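Local atomic coordinates of protease (Helicobacter pylori, PDB entry 5EUF), a protein that probably acts as a zinc-dependent M16-family protease and virulence factor that cleaves the cytoplasmic tail of human junctional adhesion molecule A, weakening the gastric epithelial barrier. Residues K349-Q354 against Q390-K395; G340-A345 against L394-L399. One frame throughout, in Å; residues are numbered along the deposited sequence.

Interaction 1: K349-Q354 against Q390-K395; sequences KIKINQ and QFLDLK
K351 stretches over the C-terminal end of helix 387-392, its aliphatic chain running past L392 and its ammonium group lodged between two backbone carbonyls. CG lies anti to the carbonyl carbon (chi1 -69°) and the chain is extended from there on, which carries NZ from helix 344-361 across to the turn that follows L392. There it donates to L394 O at 2.6 Å and to L392 O at 2.9 Å. The two bonds differ in approach: NZ stands only slightly out of the carbonyl plane of L394, with a C=O...N angle of 146°, whereas it sits well above the carbonyl plane of L392. L392 O lies near the C-terminal end of helix 387-392, where the lysine charge probably also interacts favourably with the negative end of the helix dipole; L394 O belongs to the connection after it. Nearer its root, K351 CB rests 3.9 Å from L392 CD2.

A lysine from helix 344-361 thus ties down the helix-to-helix turn, within the C-terminal half of an M16 peptidase chain. It holds the short link between helices 387-392 and 396-406 against helix 344-361.

Beside the lysine, the buried ring of F391 packs against helix 344-361. Q354 CG makes a CH-pi contact over one ring face, 3.9 Å from the centroid and displaced toward the rim, while L394 CD1 lies over the opposite face. I350 reaches the ring's edge instead: CG2 is 3.6 Å from F391 CZ, and the two side chains meet nearly at right angles. The amide of Q354 has its partner outside the two segments, NE2 bonding to Q388 OE1. V267 and A271 of helix 266-276 also touch F391.

Interaction 2: G340-A345 against L394-L399; sequences GEITQA and LKVSDL
A chi1 of 171° sets V396 CG1 opposite the backbone N and against I342, with CG2 beside the end of Q344; in I342, CG1 is anti to the carbonyl carbon (chi1 -45°) and CD1 reaches L399. V396 CG1 nestles against the branch point of the isoleucine, 3.6 Å from I342 CB, and lies 3.9 Å from I342 CD1 as well, the two side chains lying alongside each other, pointing opposite ways. Further along, I342 CD1 meets L399 CB at 3.9 Å, here with the chains crossing nearly at right angles. V396 and L399 are one helical turn apart, so the isoleucine packs against a single side of helix 396-406. At the margin, the bent chain of Q344 brings NE2 to 3.7 Å from V396 CG2, a van der Waals contact and not a polar bond.

No hydrogen bond joins the segments; two of their polar side chains instead serve the helix starts. D398 OD2 accepts the backbone N of K395 at 3.0 Å in an almost straight bond, tying the beginning of the second helix together, and T343 OG1 caps E346 N at the start of helix 344-361. L347, one turn into that helix, touches both V396 and L399, and L337 of helix 323-338 touches I342, which extends the apolar patch. G340 closes helix 323-338 in a Schellman motif at positive phi, followed by an inverse gamma turn centred on E341. The whole is a helix-loop-helix connection, Schellman-terminated at one end and N-capped by threonine at the other, whose buried isoleucine packs on the first turn of a third helix.

Interactions 1 and 2 lie about 10 Å apart between their centres, and their segments share L394 and K395, at the junction of helices 387-392 and 396-406. Interaction 1 grips the end of helix 387-392 from within helix 344-361; interaction 2 packs the start of helix 396-406 on the loop that leads into helix 344-361. Each is partly buried, with two buried residues among those in contact. Their chemistry differs: 349-354 against 390-395 combines a lysine-to-carbonyl grip with separate packing round an aromatic ring, whereas 340-345 against 394-399 meets mainly through aliphatic groups, with no hydrogen bond across. Helix 266-276 touches F391 and L394 in interaction 1 and L399 in interaction 2.

Interaction 1: K349-Q354 against Q390-K395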
ATOM      1  N   LYS B 349      20.194 -21.355 -29.993  1.00 48.06           N
ATOM      2  CA  LYS B 349      19.094 -22.243 -29.632  1.00 50.32           C
ATOM      3  C   LYS B 349      17.869 -21.433 -29.233  1.00 40.08           C
ATOM      4  O   LYS B 349      16.735 -21.835 -29.493  1.00 37.28           O
ATOM      5  CB  LYS B 349      19.496 -23.185 -28.496  1.00 51.90           C
ATOM      6  CG  LYS B 349      18.562 -24.377 -28.345  1.00 58.26           C
ATOM      7  CD  LYS B 349      18.446 -25.133 -29.665  1.00 72.63           C
ATOM      8  CE  LYS B 349      17.408 -26.244 -29.599  1.00 67.03           C
ATOM      9  NZ  LYS B 349      17.277 -26.952 -30.907  1.00 50.23           N
ATOM     10  N   ILE B 350      18.107 -20.288 -28.604  1.00 25.91           N
ATOM     11  CA  ILE B 350      17.028 -19.383 -28.236  1.00 24.77           C
ATOM     12  C   ILE B 350      16.319 -18.867 -29.486  1.00 32.12           C
ATOM     13  O   ILE B 350      15.091 -18.807 -29.536  1.00 41.26           O
ATOM     14  CB  ILE B 350      17.550 -18.194 -27.403  1.00 23.75           C
ATOM     15  CG1 ILE B 350      18.219 -18.696 -26.124  1.00 32.98           C
ATOM     16  CG2 ILE B 350      16.423 -17.237 -27.058  1.00 22.71           C
ATOM     17  CD1 ILE B 350      17.326 -19.575 -25.278  1.00 42.42           C
ATOM     18  N   LYS B 351      17.099 -18.519 -30.503  1.00 37.27           N
ATOM     19  CA  LYS B 351      16.545 -17.932 -31.718  1.00 38.76           C
ATOM     20  C   LYS B 351      15.834 -18.957 -32.597  1.00 38.70           C
ATOM     21  O   LYS B 351      14.837 -18.636 -33.241  1.00 33.44           O
ATOM     22  CB  LYS B 351      17.643 -17.233 -32.523  1.00 26.81           C
ATOM     23  CG  LYS B 351      18.181 -15.980 -31.857  1.00 28.68           C
ATOM     24  CD  LYS B 351      19.180 -15.260 -32.743  1.00 38.00           C
ATOM     25  CE  LYS B 351      19.757 -14.043 -32.035  1.00 41.61           C
ATOM     26  NZ  LYS B 351      20.768 -13.329 -32.868  1.00 39.02           N
ATOM     27  N   ILE B 352      16.343 -20.185 -32.631  1.00 47.13           N
ATOM     28  CA  ILE B 352      15.724 -21.208 -33.466  1.00 51.96           C
ATOM     29  C   ILE B 352      14.411 -21.667 -32.833  1.00 42.72           C
ATOM     30  O   ILE B 352      13.462 -22.012 -33.537  1.00 40.13           O
ATOM     31  CB  ILE B 352      16.669 -22.417 -33.706  1.00 71.57           C
ATOM     32  CG1 ILE B 352      16.055 -23.392 -34.713  1.00 81.52           C
ATOM     33  CG2 ILE B 352      17.000 -23.127 -32.410  1.00 84.23           C
ATOM     34  CD1 ILE B 352      16.879 -24.643 -34.936  1.00 90.19           C
ATOM     35  N   ASN B 353      14.347 -21.637 -31.503  1.00 39.93           N
ATOM     36  CA  ASN B 353      13.128 -22.013 -30.796  1.00 46.22           C
ATOM     37  C   ASN B 353      12.062 -20.935 -30.920  1.00 43.29           C
ATOM     38  O   ASN B 353      10.867 -21.232 -30.973  1.00 50.44           O
ATOM     39  CB  ASN B 353      13.420 -22.291 -29.321  1.00 41.47           C
ATOM     40  CG  ASN B 353      14.234 -23.552 -29.116  1.00 49.37           C
ATOM     41  OD1 ASN B 353      14.241 -24.447 -29.963  1.00 43.92           O
ATOM     42  ND2 ASN B 353      14.927 -23.630 -27.984  1.00 60.28           N
ATOM     43  N   GLN B 354      12.503 -19.681 -30.967  1.00 34.95           N
ATOM     44  CA  GLN B 354      11.594 -18.552 -31.108  1.00 33.21           C
ATOM     45  C   GLN B 354      10.942 -18.549 -32.489  1.00 42.86           C
ATOM     46  O   GLN B 354       9.776 -18.179 -32.635  1.00 39.79           O
ATOM     47  CB  GLN B 354      12.336 -17.234 -30.857  1.00 38.30           C
ATOM     48  CG  GLN B 354      11.492 -15.985 -31.058  1.00 43.55           C
ATOM     49  CD  GLN B 354      10.218 -16.001 -30.236  1.00 48.86           C
ATOM     50  OE1 GLN B 354      10.175 -16.567 -29.143  1.00 57.66           O
ATOM     51  NE2 GLN B 354       9.167 -15.382 -30.762  1.00 48.72           N
ATOM     52  N   GLN B 390      13.741  -7.865 -34.208  1.00 43.46           N
ATOM     53  CA  GLN B 390      14.535  -7.372 -33.091  1.00 33.63           C
ATOM     54  C   GLN B 390      15.111  -8.531 -32.289  1.00 36.46           C
ATOM     55  O   GLN B 390      16.232  -8.455 -31.780  1.00 27.24           O
ATOM     56  CB  GLN B 390      13.694  -6.468 -32.187  1.00 24.09           C
ATOM     57  CG  GLN B 390      13.459  -5.073 -32.747  1.00 37.59           C
ATOM     58  CD  GLN B 390      12.785  -4.145 -31.752  1.00 59.39           C
ATOM     59  OE1 GLN B 390      12.841  -4.363 -30.541  1.00 65.23           O
ATOM     60  NE2 GLN B 390      12.144  -3.099 -32.263  1.00 65.86           N
ATOM     61  N   PHE B 391      14.340  -9.607 -32.191  1.00 31.99           N
ATOM     62  CA  PHE B 391      14.748 -10.772 -31.417  1.00 31.14           C
ATOM     63  C   PHE B 391      15.884 -11.514 -32.107  1.00 32.30           C
ATOM     64  O   PHE B 391      16.836 -11.950 -31.461  1.00 29.82           O
ATOM     65  CB  PHE B 391      13.558 -11.709 -31.198  1.00 27.32           C
ATOM     66  CG  PHE B 391      13.768 -12.716 -30.105  1.00 28.57           C
ATOM     67  CD1 PHE B 391      14.421 -13.911 -30.358  1.00 23.12           C
ATOM     68  CD2 PHE B 391      13.298 -12.475 -28.823  1.00 27.61           C
ATOM     69  CE1 PHE B 391      14.610 -14.840 -29.353  1.00 32.73           C
ATOM     70  CE2 PHE B 391      13.482 -13.400 -27.813  1.00 22.20           C
ATOM     71  CZ  PHE B 391      14.139 -14.583 -28.077  1.00 24.20           C
ATOM     72  N   LEU B 392      15.778 -11.650 -33.424  1.00 31.82           N
ATOM     73  CA  LEU B 392      16.756 -12.410 -34.194  1.00 38.40           C
ATOM     74  C   LEU B 392      18.029 -11.611 -34.458  1.00 37.70           C
ATOM     75  O   LEU B 392      19.028 -12.161 -34.917  1.00 47.50           O
ATOM     76  CB  LEU B 392      16.141 -12.872 -35.515  1.00 49.52           C
ATOM     77  CG  LEU B 392      14.887 -13.737 -35.366  1.00 54.32           C
ATOM     78  CD1 LEU B 392      14.347 -14.154 -36.725  1.00 51.93           C
ATOM     79  CD2 LEU B 392      15.170 -14.954 -34.494  1.00 55.70           C
ATOM     80  N   ASP B 393      17.988 -10.315 -34.168  1.00 39.95           N
ATOM     81  CA  ASP B 393      19.164  -9.464 -34.320  1.00 32.50           C
ATOM     82  C   ASP B 393      19.859  -9.252 -32.981  1.00 40.89           C
ATOM     83  O   ASP B 393      20.826  -8.497 -32.889  1.00 65.14           O
ATOM     84  CB  ASP B 393      18.786  -8.114 -34.932  1.00 27.81           C
ATOM     85  CG  ASP B 393      18.342  -8.230 -36.374  1.00 49.95           C
ATOM     86  OD1 ASP B 393      18.754  -9.196 -37.049  1.00 69.93           O
ATOM     87  OD2 ASP B 393      17.583  -7.352 -36.833  1.00 61.21           O
ATOM     88  N   LEU B 394      19.357  -9.911 -31.943  1.00 30.86           N
ATOM     89  CA  LEU B 394      19.969  -9.819 -30.624  1.00 36.24           C
ATOM     90  C   LEU B 394      21.348 -10.462 -30.628  1.00 35.79           C
ATOM     91  O   LEU B 394      21.515 -11.590 -31.085  1.00 32.24           O
ATOM     92  CB  LEU B 394      19.088 -10.483 -29.561  1.00 36.05           C
ATOM     93  CG  LEU B 394      17.842  -9.735 -29.081  1.00 28.69           C
ATOM     94  CD1 LEU B 394      16.958 -10.653 -28.258  1.00 21.67           C
ATOM     95  CD2 LEU B 394      18.231  -8.513 -28.271  1.00 24.63           C
ATOM     96  N   LYS B 395      22.337  -9.732 -30.130  1.00 39.49           N
ATOM     97  CA  LYS B 395      23.652 -10.307 -29.909  1.00 42.93           C
ATOM     98  C   LYS B 395      23.762 -10.694 -28.440  1.00 41.17           C
ATOM     99  O   LYS B 395      22.977 -10.226 -27.618  1.00 43.24           O
ATOM    100  CB  LYS B 395      24.762  -9.327 -30.302  1.00 49.33           C
ATOM    101  CG  LYS B 395      24.828  -9.006 -31.792  1.00 47.88           C
ATOM    102  CD  LYS B 395      24.097  -7.716 -32.125  1.00 58.20           C
ATOM    103  CE  LYS B 395      24.736  -6.525 -31.426  1.00 74.28           C
ATOM    104  NZ  LYS B 395      24.020  -5.252 -31.720  1.00 84.27           N
TER

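Interaction 2: G340-A345 against L394-L399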
ATOM      1  N   GLY B 340      29.261 -12.313 -18.762  1.00 47.53           N
ATOM      2  CA  GLY B 340      29.140 -12.420 -20.205  1.00 41.26           C
ATOM      3  C   GLY B 340      29.322 -13.832 -20.723  1.00 38.78           C
ATOM      4  O   GLY B 340      29.650 -14.032 -21.893  1.00 36.57           O
ATOM      5  N   GLU B 341      29.105 -14.815 -19.856  1.00 40.54           N
ATOM      6  CA  GLU B 341      29.303 -16.209 -20.229  1.00 43.56           C
ATOM      7  C   GLU B 341      28.063 -16.807 -20.885  1.00 49.00           C
ATOM      8  O   GLU B 341      27.363 -17.627 -20.288  1.00 54.47           O
ATOM      9  CB  GLU B 341      29.704 -17.041 -19.008  1.00 51.83           C
ATOM     10  CG  GLU B 341      31.077 -16.689 -18.452  1.00 62.41           C
ATOM     11  CD  GLU B 341      31.542 -17.658 -17.383  1.00 71.67           C
ATOM     12  OE1 GLU B 341      32.601 -17.405 -16.769  1.00 78.56           O
ATOM     13  OE2 GLU B 341      30.851 -18.674 -17.159  1.00 77.33           O
ATOM     14  N   ILE B 342      27.796 -16.379 -22.116  1.00 44.03           N
ATOM     15  CA  ILE B 342      26.766 -16.995 -22.943  1.00 26.49           C
ATOM     16  C   ILE B 342      27.374 -17.486 -24.248  1.00 27.67           C
ATOM     17  O   ILE B 342      27.931 -16.697 -25.012  1.00 44.25           O
ATOM     18  CB  ILE B 342      25.627 -16.025 -23.271  1.00 25.27           C
ATOM     19  CG1 ILE B 342      25.197 -15.245 -22.030  1.00 51.28           C
ATOM     20  CG2 ILE B 342      24.454 -16.780 -23.872  1.00 36.06           C
ATOM     21  CD1 ILE B 342      24.184 -14.166 -22.332  1.00 51.08           C
ATOM     22  N   THR B 343      27.267 -18.784 -24.505  1.00 32.47           N
ATOM     23  CA  THR B 343      27.835 -19.359 -25.719  1.00 39.91           C
ATOM     24  C   THR B 343      27.049 -18.928 -26.946  1.00 46.56           C
ATOM     25  O   THR B 343      25.856 -18.630 -26.857  1.00 41.03           O
ATOM     26  CB  THR B 343      27.856 -20.895 -25.670  1.00 50.82           C
ATOM     27  OG1 THR B 343      26.540 -21.403 -25.924  1.00 29.99           O
ATOM     28  CG2 THR B 343      28.347 -21.385 -24.316  1.00 49.77           C
ATOM     29  N   GLN B 344      27.722 -18.897 -28.092  1.00 48.43           N
ATOM     30  CA  GLN B 344      27.052 -18.612 -29.353  1.00 39.86           C
ATOM     31  C   GLN B 344      26.010 -19.685 -29.643  1.00 40.09           C
ATOM     32  O   GLN B 344      24.957 -19.402 -30.216  1.00 33.38           O
ATOM     33  CB  GLN B 344      28.064 -18.515 -30.494  1.00 31.90           C
ATOM     34  CG  GLN B 344      28.770 -17.173 -30.567  1.00 40.48           C
ATOM     35  CD  GLN B 344      27.818 -16.031 -30.873  1.00 49.88           C
ATOM     36  OE1 GLN B 344      26.901 -16.173 -31.683  1.00 57.44           O
ATOM     37  NE2 GLN B 344      28.024 -14.895 -30.217  1.00 46.11           N
ATOM     38  N   ALA B 345      26.307 -20.913 -29.226  1.00 35.35           N
ATOM     39  CA  ALA B 345      25.373 -22.024 -29.363  1.00 37.26           C
ATOM     40  C   ALA B 345      24.101 -21.789 -28.550  1.00 39.12           C
ATOM     41  O   ALA B 345      23.000 -22.069 -29.019  1.00 29.65           O
ATOM     42  CB  ALA B 345      26.040 -23.327 -28.944  1.00 48.29           C
ATOM     43  N   LEU B 394      19.357  -9.911 -31.943  1.00 30.86           N
ATOM     44  CA  LEU B 394      19.969  -9.819 -30.624  1.00 36.24           C
ATOM     45  C   LEU B 394      21.348 -10.462 -30.628  1.00 35.79           C
ATOM     46  O   LEU B 394      21.515 -11.590 -31.085  1.00 32.24           O
ATOM     47  CB  LEU B 394      19.088 -10.483 -29.561  1.00 36.05           C
ATOM     48  CG  LEU B 394      17.842  -9.735 -29.081  1.00 28.69           C
ATOM     49  CD1 LEU B 394      16.958 -10.653 -28.258  1.00 21.67           C
ATOM     50  CD2 LEU B 394      18.231  -8.513 -28.271  1.00 24.63           C
ATOM     51  N   LYS B 395      22.337  -9.732 -30.130  1.00 39.49           N
ATOM     52  CA  LYS B 395      23.652 -10.307 -29.909  1.00 42.93           C
ATOM     53  C   LYS B 395      23.762 -10.694 -28.440  1.00 41.17           C
ATOM     54  O   LYS B 395      22.977 -10.226 -27.618  1.00 43.24           O
ATOM     55  CB  LYS B 395      24.762  -9.327 -30.302  1.00 49.33           C
ATOM     56  CG  LYS B 395      24.828  -9.006 -31.792  1.00 47.88           C
ATOM     57  CD  LYS B 395      24.097  -7.716 -32.125  1.00 58.20           C
ATOM     58  CE  LYS B 395      24.736  -6.525 -31.426  1.00 74.28           C
ATOM     59  NZ  LYS B 395      24.020  -5.252 -31.720  1.00 84.27           N
ATOM     60  N   VAL B 396      24.720 -11.558 -28.117  1.00 42.97           N
ATOM     61  CA  VAL B 396      24.972 -11.944 -26.732  1.00 30.57           C
ATOM     62  C   VAL B 396      25.207 -10.704 -25.877  1.00 47.35           C
ATOM     63  O   VAL B 396      24.727 -10.614 -24.745  1.00 54.51           O
ATOM     64  CB  VAL B 396      26.189 -12.883 -26.617  1.00 37.19           C
ATOM     65  CG1 VAL B 396      26.575 -13.087 -25.158  1.00 36.16           C
ATOM     66  CG2 VAL B 396      25.901 -14.214 -27.290  1.00 36.22           C
ATOM     67  N   SER B 397      25.935  -9.745 -26.442  1.00 52.73           N
ATOM     68  CA  SER B 397      26.237  -8.492 -25.762  1.00 37.50           C
ATOM     69  C   SER B 397      24.966  -7.773 -25.320  1.00 36.09           C
ATOM     70  O   SER B 397      24.936  -7.158 -24.255  1.00 53.66           O
ATOM     71  CB  SER B 397      27.069  -7.582 -26.668  1.00 26.81           C
ATOM     72  OG  SER B 397      26.403  -7.337 -27.894  1.00 30.56           O
ATOM     73  N   ASP B 398      23.919  -7.856 -26.136  1.00 24.03           N
ATOM     74  CA  ASP B 398      22.638  -7.245 -25.793  1.00 36.40           C
ATOM     75  C   ASP B 398      22.059  -7.900 -24.545  1.00 37.83           C
ATOM     76  O   ASP B 398      21.549  -7.222 -23.653  1.00 27.40           O
ATOM     77  CB  ASP B 398      21.649  -7.352 -26.956  1.00 34.31           C
ATOM     78  CG  ASP B 398      22.038  -6.482 -28.138  1.00 57.28           C
ATOM     79  OD1 ASP B 398      22.635  -5.406 -27.913  1.00 56.52           O
ATOM     80  OD2 ASP B 398      21.749  -6.873 -29.290  1.00 57.67           O
ATOM     81  N   LEU B 399      22.152  -9.222 -24.484  1.00 31.04           N
ATOM     82  CA  LEU B 399      21.661  -9.972 -23.338  1.00 29.22           C
ATOM     83  C   LEU B 399      22.459  -9.646 -22.077  1.00 37.21           C
ATOM     84  O   LEU B 399      21.904  -9.583 -20.982  1.00 42.48           O
ATOM     85  CB  LEU B 399      21.717 -11.475 -23.620  1.00 25.28           C
ATOM     86  CG  LEU B 399      20.580 -12.109 -24.428  1.00 27.39           C
ATOM     87  CD1 LEU B 399      20.517 -11.567 -25.847  1.00 35.38           C
ATOM     88  CD2 LEU B 399      20.733 -13.622 -24.441  1.00 29.56           C
TER